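Local structure of triggering receptor expressed on myeloid cells 1 (Mus musculus, 1U9K) at residues 15-20 and 109-114; 33-38 and 78-83. The protein amplifies inflammatory responses as a myeloid cell-surface receptor, its V-type immunoglobulin domain present here, that multimerizes on activation by ligands and signals through TYROBP/DAP12. All coordinates share one frame; numbering follows the deposited sequence.

Contact 1. Residues 15-20 and 109-114; sequences QTLTVK and VRLVVT. With ZN (zinc ion), chain C.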
ATOM      1  N   GLN A  15      -0.802   9.658 -14.572  1.00 15.95           N
ATOM      2  CA  GLN A  15      -0.344  10.298 -13.341  1.00 17.66           C
ATOM      3  C   GLN A  15       0.234   9.191 -12.470  1.00 18.87           C
ATOM      4  O   GLN A  15       0.110   8.012 -12.800  1.00 19.13           O
ATOM      5  CB  GLN A  15      -1.509  10.992 -12.577  1.00 16.68           C
ATOM      6  CG  GLN A  15      -1.895  12.333 -13.183  1.00 18.18           C
ATOM      7  CD  GLN A  15      -2.819  13.104 -12.282  1.00 20.88           C
ATOM      8  OE1 GLN A  15      -4.004  12.804 -12.239  1.00 21.77           O
ATOM      9  NE2 GLN A  15      -2.279  14.058 -11.537  1.00 15.15           N
ATOM     10  N   THR A  16       0.815   9.612 -11.370  1.00 19.78           N
ATOM     11  CA  THR A  16       1.305   8.725 -10.319  1.00 20.51           C
ATOM     12  C   THR A  16       0.423   8.931  -9.085  1.00 20.09           C
ATOM     13  O   THR A  16       0.100  10.085  -8.704  1.00 20.41           O
ATOM     14  CB  THR A  16       2.733   9.094  -9.959  1.00 21.14           C
ATOM     15  OG1 THR A  16       3.575   8.875 -11.076  1.00 19.27           O
ATOM     16  CG2 THR A  16       3.266   8.218  -8.901  1.00 22.61           C
ATOM     17  N   LEU A  17      -0.028   7.823  -8.532  1.00 19.57           N
ATOM     18  CA  LEU A  17      -0.731   7.815  -7.254  1.00 21.03           C
ATOM     19  C   LEU A  17       0.282   7.792  -6.134  1.00 21.22           C
ATOM     20  O   LEU A  17       1.205   6.968  -6.180  1.00 22.45           O
ATOM     21  CB  LEU A  17      -1.581   6.584  -7.151  1.00 20.16           C
ATOM     22  CG  LEU A  17      -2.236   6.312  -5.805  1.00 22.26           C
ATOM     23  CD1 LEU A  17      -3.185   7.433  -5.502  1.00 22.83           C
ATOM     24  CD2 LEU A  17      -2.859   4.925  -5.717  1.00 25.11           C
ATOM     25  N   THR A  18       0.132   8.667  -5.141  1.00 20.97           N
ATOM     26  CA  THR A  18       0.966   8.613  -3.945  1.00 21.62           C
ATOM     27  C   THR A  18       0.037   8.535  -2.748  1.00 21.71           C
ATOM     28  O   THR A  18      -0.851   9.358  -2.632  1.00 20.85           O
ATOM     29  CB  THR A  18       1.850   9.869  -3.804  1.00 21.77           C
ATOM     30  OG1 THR A  18       2.726   9.982  -4.932  1.00 24.13           O
ATOM     31  CG2 THR A  18       2.795   9.749  -2.635  1.00 25.01           C
ATOM     32  N   VAL A  19       0.286   7.589  -1.848  1.00 21.47           N
ATOM     33  CA  VAL A  19      -0.527   7.362  -0.672  1.00 21.54           C
ATOM     34  C   VAL A  19       0.441   7.252   0.493  1.00 22.53           C
ATOM     35  O   VAL A  19       1.446   6.563   0.396  1.00 22.37           O
ATOM     36  CB  VAL A  19      -1.330   6.058  -0.821  1.00 22.12           C
ATOM     37  CG1 VAL A  19      -1.995   5.650   0.466  1.00 25.22           C
ATOM     38  CG2 VAL A  19      -2.306   6.193  -1.949  1.00 24.46           C
ATOM     39  N   LYS A  20       0.183   8.030   1.542  1.00 23.07           N
ATOM     40  CA  LYS A  20       0.972   8.024   2.784  1.00 24.30           C
ATOM     41  C   LYS A  20       0.161   7.328   3.853  1.00 23.73           C
ATOM     42  O   LYS A  20      -0.910   7.834   4.262  1.00 22.39           O
ATOM     43  CB  LYS A  20       1.265   9.455   3.222  1.00 24.73           C
ATOM     44  CG  LYS A  20       2.033  10.216   2.171  1.00 29.04           C
ATOM     45  CD  LYS A  20       2.892  11.319   2.727  1.00 33.76           C
ATOM     46  CE  LYS A  20       3.456  12.150   1.575  1.00 38.47           C
ATOM     47  NZ  LYS A  20       4.814  12.789   1.957  1.00 41.77           N
ATOM     48  N   VAL A 109      -8.366   3.005  -0.012  1.00 20.25           N
ATOM     49  CA  VAL A 109      -8.188   3.982  -1.053  1.00 19.01           C
ATOM     50  C   VAL A 109      -8.986   3.513  -2.231  1.00 19.24           C
ATOM     51  O   VAL A 109      -8.682   2.481  -2.763  1.00 19.98           O
ATOM     52  CB  VAL A 109      -6.673   3.995  -1.492  1.00 20.60           C
ATOM     53  CG1 VAL A 109      -6.485   4.872  -2.623  1.00 22.02           C
ATOM     54  CG2 VAL A 109      -5.782   4.428  -0.313  1.00 23.55           C
ATOM     55  N   ARG A 110      -9.991   4.265  -2.636  1.00 18.63           N
ATOM     56  CA  ARG A 110     -10.778   4.003  -3.838  1.00 19.92           C
ATOM     57  C   ARG A 110     -10.115   4.847  -4.939  1.00 21.30           C
ATOM     58  O   ARG A 110     -10.286   6.063  -4.981  1.00 21.99           O
ATOM     59  CB  ARG A 110     -12.246   4.391  -3.657  1.00 20.73           C
ATOM     60  CG  ARG A 110     -13.123   4.248  -4.940  1.00 22.16           C
ATOM     61  CD  ARG A 110     -13.277   2.836  -5.469  1.00 22.78           C
ATOM     62  NE  ARG A 110     -14.015   2.085  -4.471  1.00 24.42           N
ATOM     63  CZ  ARG A 110     -14.323   0.811  -4.542  1.00 26.41           C
ATOM     64  NH1 ARG A 110     -14.025   0.087  -5.609  1.00 29.13           N
ATOM     65  NH2 ARG A 110     -14.955   0.263  -3.537  1.00 27.47           N
ATOM     66  N   LEU A 111      -9.339   4.191  -5.772  1.00 20.50           N
ATOM     67  CA  LEU A 111      -8.668   4.814  -6.899  1.00 20.87           C
ATOM     68  C   LEU A 111      -9.570   4.803  -8.120  1.00 20.69           C
ATOM     69  O   LEU A 111     -10.039   3.750  -8.554  1.00 19.67           O
ATOM     70  CB  LEU A 111      -7.353   4.104  -7.194  1.00 20.73           C
ATOM     71  CG  LEU A 111      -6.550   4.506  -8.428  1.00 22.66           C
ATOM     72  CD1 LEU A 111      -6.104   5.965  -8.240  1.00 25.58           C
ATOM     73  CD2 LEU A 111      -5.385   3.574  -8.643  1.00 23.38           C
ATOM     74  N   VAL A 112      -9.832   5.987  -8.629  1.00 20.01           N
ATOM     75  CA  VAL A 112     -10.604   6.172  -9.878  1.00 20.48           C
ATOM     76  C   VAL A 112      -9.729   6.897 -10.876  1.00 19.95           C
ATOM     77  O   VAL A 112      -9.416   8.043 -10.700  1.00 20.01           O
ATOM     78  CB  VAL A 112     -11.894   6.949  -9.645  1.00 20.50           C
ATOM     79  CG1 VAL A 112     -12.730   7.055 -10.918  1.00 24.06           C
ATOM     80  CG2 VAL A 112     -12.693   6.263  -8.561  1.00 23.00           C
ATOM     81  N   VAL A 113      -9.326   6.180 -11.922  1.00 20.23           N
ATOM     82  CA  VAL A 113      -8.475   6.703 -12.959  1.00 20.37           C
ATOM     83  C   VAL A 113      -9.277   6.864 -14.231  1.00 20.70           C
ATOM     84  O   VAL A 113      -9.923   5.929 -14.668  1.00 21.56           O
ATOM     85  CB  VAL A 113      -7.276   5.747 -13.283  1.00 19.61           C
ATOM     86  CG1 VAL A 113      -6.392   6.363 -14.347  1.00 20.73           C
ATOM     87  CG2 VAL A 113      -6.484   5.408 -12.036  1.00 20.50           C
ATOM     88  N   THR A 114      -9.210   8.039 -14.848  1.00 22.23           N
ATOM     89  CA  THR A 114      -9.965   8.261 -16.093  1.00 22.23           C
ATOM     90  C   THR A 114      -9.084   8.597 -17.296  1.00 22.67           C
ATOM     91  O   THR A 114      -7.839   8.892 -17.175  1.00 19.50           O
ATOM     92  CB  THR A 114     -11.001   9.384 -15.879  1.00 24.90           C
ATOM     93  OG1 THR A 114     -10.314  10.592 -15.588  1.00 23.79           O
ATOM     94  CG2 THR A 114     -11.836   9.174 -14.593  1.00 24.63           C
ATOM     95  OXT THR A 114      -9.697   8.619 -18.416  1.00 21.38           O
TER
HETATM   96 ZN    ZN C 135      -8.419   9.129 -19.831  1.00 35.44          ZN

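Contact 2. Residues 33-38 and 78-83; sequences KAWQRL and VQMTDL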
ATOM      1  N   LYS A  33       5.006  -4.980   5.892  1.00 19.91           N
ATOM      2  CA  LYS A  33       3.918  -4.176   5.362  1.00 19.66           C
ATOM      3  C   LYS A  33       3.699  -4.467   3.898  1.00 20.10           C
ATOM      4  O   LYS A  33       4.574  -4.959   3.199  1.00 19.25           O
ATOM      5  CB  LYS A  33       4.130  -2.684   5.603  1.00 21.51           C
ATOM      6  CG  LYS A  33       4.224  -2.326   7.103  1.00 23.06           C
ATOM      7  CD  LYS A  33       5.625  -2.098   7.527  1.00 25.98           C
ATOM      8  CE  LYS A  33       5.755  -1.785   9.027  1.00 24.78           C
ATOM      9  NZ  LYS A  33       7.105  -2.002   9.475  1.00 24.76           N
ATOM     10  N   ALA A  34       2.481  -4.189   3.437  1.00 18.52           N
ATOM     11  CA  ALA A  34       2.112  -4.505   2.093  1.00 18.97           C
ATOM     12  C   ALA A  34       1.083  -3.537   1.557  1.00 18.21           C
ATOM     13  O   ALA A  34       0.292  -2.929   2.297  1.00 20.16           O
ATOM     14  CB  ALA A  34       1.599  -5.877   1.991  1.00 18.71           C
ATOM     15  N   TRP A  35       1.078  -3.444   0.238  1.00 19.48           N
ATOM     16  CA  TRP A  35       0.020  -2.794  -0.531  1.00 18.65           C
ATOM     17  C   TRP A  35      -0.801  -3.868  -1.227  1.00 18.72           C
ATOM     18  O   TRP A  35      -0.236  -4.742  -1.842  1.00 19.05           O
ATOM     19  CB  TRP A  35       0.659  -1.915  -1.580  1.00 20.05           C
ATOM     20  CG  TRP A  35      -0.270  -1.082  -2.487  1.00 19.20           C
ATOM     21  CD1 TRP A  35      -0.265  -1.112  -3.840  1.00 20.37           C
ATOM     22  CD2 TRP A  35      -1.172  -0.030  -2.109  1.00 19.85           C
ATOM     23  NE1 TRP A  35      -1.126  -0.180  -4.339  1.00 21.30           N
ATOM     24  CE2 TRP A  35      -1.679   0.522  -3.295  1.00 22.40           C
ATOM     25  CE3 TRP A  35      -1.568   0.542  -0.881  1.00 21.22           C
ATOM     26  CZ2 TRP A  35      -2.574   1.559  -3.305  1.00 23.47           C
ATOM     27  CZ3 TRP A  35      -2.465   1.579  -0.886  1.00 22.94           C
ATOM     28  CH2 TRP A  35      -2.968   2.079  -2.090  1.00 25.96           C
ATOM     29  N   GLN A  36      -2.122  -3.789  -1.101  1.00 18.22           N
ATOM     30  CA  GLN A  36      -3.050  -4.781  -1.615  1.00 18.81           C
ATOM     31  C   GLN A  36      -4.120  -4.139  -2.475  1.00 18.79           C
ATOM     32  O   GLN A  36      -4.504  -2.999  -2.257  1.00 19.81           O
ATOM     33  CB  GLN A  36      -3.762  -5.540  -0.497  1.00 17.61           C
ATOM     34  CG  GLN A  36      -2.762  -6.319   0.430  1.00 18.61           C
ATOM     35  CD  GLN A  36      -3.501  -7.248   1.385  1.00 18.33           C
ATOM     36  OE1 GLN A  36      -4.450  -6.814   2.023  1.00 20.82           O
ATOM     37  NE2 GLN A  36      -3.099  -8.512   1.455  1.00 17.34           N
ATOM     38  N   ARG A  37      -4.562  -4.856  -3.486  1.00 18.74           N
ATOM     39  CA  ARG A  37      -5.760  -4.506  -4.186  1.00 19.86           C
ATOM     40  C   ARG A  37      -6.877  -5.437  -3.697  1.00 20.08           C
ATOM     41  O   ARG A  37      -6.633  -6.587  -3.308  1.00 20.31           O
ATOM     42  CB  ARG A  37      -5.537  -4.627  -5.669  1.00 20.04           C
ATOM     43  CG  ARG A  37      -6.646  -4.180  -6.545  1.00 22.51           C
ATOM     44  CD  ARG A  37      -6.211  -4.157  -7.998  1.00 23.35           C
ATOM     45  NE  ARG A  37      -7.221  -3.539  -8.829  1.00 25.44           N
ATOM     46  CZ  ARG A  37      -7.100  -3.365 -10.151  1.00 27.11           C
ATOM     47  NH1 ARG A  37      -6.002  -3.752 -10.793  1.00 28.00           N
ATOM     48  NH2 ARG A  37      -8.055  -2.794 -10.816  1.00 26.28           N
ATOM     49  N   LEU A  38      -8.082  -4.906  -3.680  1.00 19.63           N
ATOM     50  CA  LEU A  38      -9.241  -5.650  -3.182  1.00 20.44           C
ATOM     51  C   LEU A  38     -10.276  -5.811  -4.275  1.00 19.88           C
ATOM     52  O   LEU A  38     -11.260  -5.075  -4.312  1.00 20.74           O
ATOM     53  CB  LEU A  38      -9.844  -4.935  -1.981  1.00 21.68           C
ATOM     54  CG  LEU A  38      -8.923  -4.663  -0.787  1.00 22.83           C
ATOM     55  CD1 LEU A  38      -9.519  -3.725   0.318  1.00 27.09           C
ATOM     56  CD2 LEU A  38      -8.478  -5.918  -0.171  1.00 26.34           C
ATOM     57  N   VAL A  78       3.250   4.634  -0.614  1.00 19.39           N
ATOM     58  CA  VAL A  78       3.082   3.828  -1.801  1.00 20.93           C
ATOM     59  C   VAL A  78       2.976   4.729  -3.014  1.00 21.22           C
ATOM     60  O   VAL A  78       2.361   5.780  -2.942  1.00 20.12           O
ATOM     61  CB  VAL A  78       1.809   2.986  -1.668  1.00 22.29           C
ATOM     62  CG1 VAL A  78       1.611   2.168  -2.937  1.00 27.18           C
ATOM     63  CG2 VAL A  78       1.885   2.117  -0.390  1.00 24.77           C
ATOM     64  N   GLN A  79       3.640   4.371  -4.116  1.00 20.84           N
ATOM     65  CA  GLN A  79       3.469   5.096  -5.362  1.00 21.18           C
ATOM     66  C   GLN A  79       3.153   4.077  -6.421  1.00 21.89           C
ATOM     67  O   GLN A  79       3.796   3.011  -6.453  1.00 22.39           O
ATOM     68  CB  GLN A  79       4.711   5.849  -5.746  1.00 22.41           C
ATOM     69  CG  GLN A  79       4.964   7.082  -4.929  1.00 25.79           C
ATOM     70  CD  GLN A  79       6.295   7.695  -5.288  1.00 32.43           C
ATOM     71  OE1 GLN A  79       7.256   7.601  -4.518  1.00 38.59           O
ATOM     72  NE2 GLN A  79       6.378   8.256  -6.485  1.00 35.45           N
ATOM     73  N   MET A  80       2.184   4.382  -7.281  1.00 20.43           N
ATOM     74  CA  MET A  80       1.889   3.600  -8.498  1.00 21.41           C
ATOM     75  C   MET A  80       2.044   4.564  -9.633  1.00 21.81           C
ATOM     76  O   MET A  80       1.382   5.576  -9.644  1.00 20.34           O
ATOM     77  CB  MET A  80       0.440   3.093  -8.502  1.00 21.93           C
ATOM     78  CG  MET A  80       0.154   2.131  -7.404  1.00 24.11           C
ATOM     79  SD  MET A  80      -1.593   1.659  -7.294  1.00 27.05           S
ATOM     80  CE  MET A  80      -1.935   1.028  -8.842  1.00 27.23           C
ATOM     81  N   THR A  81       2.928   4.273 -10.571  1.00 20.76           N
ATOM     82  CA  THR A  81       3.257   5.174 -11.628  1.00 21.47           C
ATOM     83  C   THR A  81       2.501   4.778 -12.872  1.00 21.07           C
ATOM     84  O   THR A  81       2.012   3.667 -12.992  1.00 20.47           O
ATOM     85  CB  THR A  81       4.730   5.156 -11.923  1.00 23.43           C
ATOM     86  OG1 THR A  81       5.175   3.785 -12.080  1.00 22.53           O
ATOM     87  CG2 THR A  81       5.518   5.710 -10.727  1.00 24.56           C
ATOM     88  N   ASP A  82       2.371   5.741 -13.763  1.00 20.46           N
ATOM     89  CA  ASP A  82       1.795   5.532 -15.084  1.00 22.04           C
ATOM     90  C   ASP A  82       0.442   4.848 -14.938  1.00 20.61           C
ATOM     91  O   ASP A  82       0.202   3.788 -15.486  1.00 20.33           O
ATOM     92  CB  ASP A  82       2.719   4.695 -15.965  1.00 22.88           C
ATOM     93  CG  ASP A  82       2.361   4.820 -17.440  1.00 29.33           C
ATOM     94  OD1 ASP A  82       1.710   5.852 -17.821  1.00 33.96           O
ATOM     95  OD2 ASP A  82       2.643   3.927 -18.286  1.00 37.25           O
ATOM     96  N   LEU A  83      -0.440   5.451 -14.151  1.00 20.49           N
ATOM     97  CA  LEU A  83      -1.753   4.871 -13.912  1.00 19.81           C
ATOM     98  C   LEU A  83      -2.536   4.645 -15.182  1.00 20.05           C
ATOM     99  O   LEU A  83      -2.516   5.446 -16.097  1.00 18.64           O
ATOM    100  CB  LEU A  83      -2.589   5.782 -13.005  1.00 19.40           C
ATOM    101  CG  LEU A  83      -2.128   5.878 -11.565  1.00 20.75           C
ATOM    102  CD1 LEU A  83      -2.824   7.056 -10.874  1.00 23.73           C
ATOM    103  CD2 LEU A  83      -2.348   4.593 -10.872  1.00 23.82           C
TER

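Contact 1. Residues 15-20 and 109-114
Leu17 and Leu111 meet tip to tip, the CD2 methyl of Leu17 lying 4.1 Å from CD2 of Leu111. In both leucines CG stands anti to the backbone N (chi1 172° in Leu17, 174° in Leu111), which sends each branched end straight out from its strand toward the other. Two residues along, Val19 and Val109 repeat the approach with shorter side chains: CG1 of Val19 faces CG2 of Val109, also at 4.1 Å. The valines use unlike branches, since CG1 of Val19 is the methyl anti to the backbone N, whereas CG2 of Val109 is anti to the carbonyl carbon. The CA atoms of Leu17 and Leu111 are 8.5 Å apart and those of Val19 and Val109 8.4 Å; leucine and valine suit the place as branched, apolar side chains that fill the space between the sheets without a polar group to satisfy. These strands belong to the two different sheets of the immunoglobulin V-set sandwich, 17-22 being an outermost strand of one and 103-113 lying next to an outermost strand of the other, and all four touching side chains are buried between them. Tyr9 of strand 7-11 packs against Leu17 and Val109, while Leu83 touches both leucines. Beyond Leu111 the chain runs on to Thr114, whose terminal carboxylate binds a zinc ion through OXT at 2.0 Å, with Glu13 as second protein ligand. That carboxylate exists because the fragment stops here; in the full-length receptor the chain continues.

Contact 2. Residues 33-38 and 78-83
The indole NE1 of Trp35 gives a weak hydrogen bond to SD of Met80, 3.5 Å away and moderately bent, with 148° at the hydrogen. The sulfur sits at the edge of the ring, near the indole plane, in a Met-aromatic contact. Met80 has CG beside its backbone N and anti to the carbonyl carbon, and its chain is extended at chi2, which carries SD out to the indole nitrogen; the bend at the last torsion turns only CE. Val78 takes the face instead. Its CG1 lies 3.6 Å from the centroid of the five-membered ring and only 7° off the normal, a well-centred CH-pi contact, while CG2 lies 3.8 Å from CE3 of Trp35, at the margin of the six-membered ring. A beta-branched residue suits this place because one methyl can settle over the five-membered ring while the other packs beside it. Trp35 has CG anti to the backbone N (chi1 -178°), which carries the indole from strand 32-37 across the interior to strand 75-80 of the opposing sheet. This is the core tryptophan of the immunoglobulin fold; it packs on Cys93, whose disulfide with Cys21 joins the two sheets, and its ring lies nearly parallel to that of Tyr91. With a leucine here, Val78 CG1 would probably lose its aromatic platform and Met80 SD its N-H donor, with a gap opening beside Tyr91. Phe65 and Leu67 of the next strand touch Met80 and Val78. Trp35 is buried, and its N-H has a soft, weak acceptor in SD, so dispersion and CH-pi contact probably contribute more to holding the ring than the hydrogen bond does.

Overall arrangement
Contacts 1 and 2 both bridge the two sheets of the sandwich, with centres 9 Å apart, and contact 2 is nested within the chain loop that contact 1 closes. They are joined directly through neighbouring strands 17-22 and 75-80: Val19 O lies 2.8 Å from Val78 N, and Leu17 N 2.9 Å from Met80 O, both probable hydrogen bonds. On the other sheet, strand 89-96 lies between 103-113 and 32-37, and its Tyr91 touches both Leu111 and Trp35. Contact 2 lies nearer the centre of the domain. The zinc ion bound by Thr114 lies at the contact 1 end, 16.1 Å from SD of Met80.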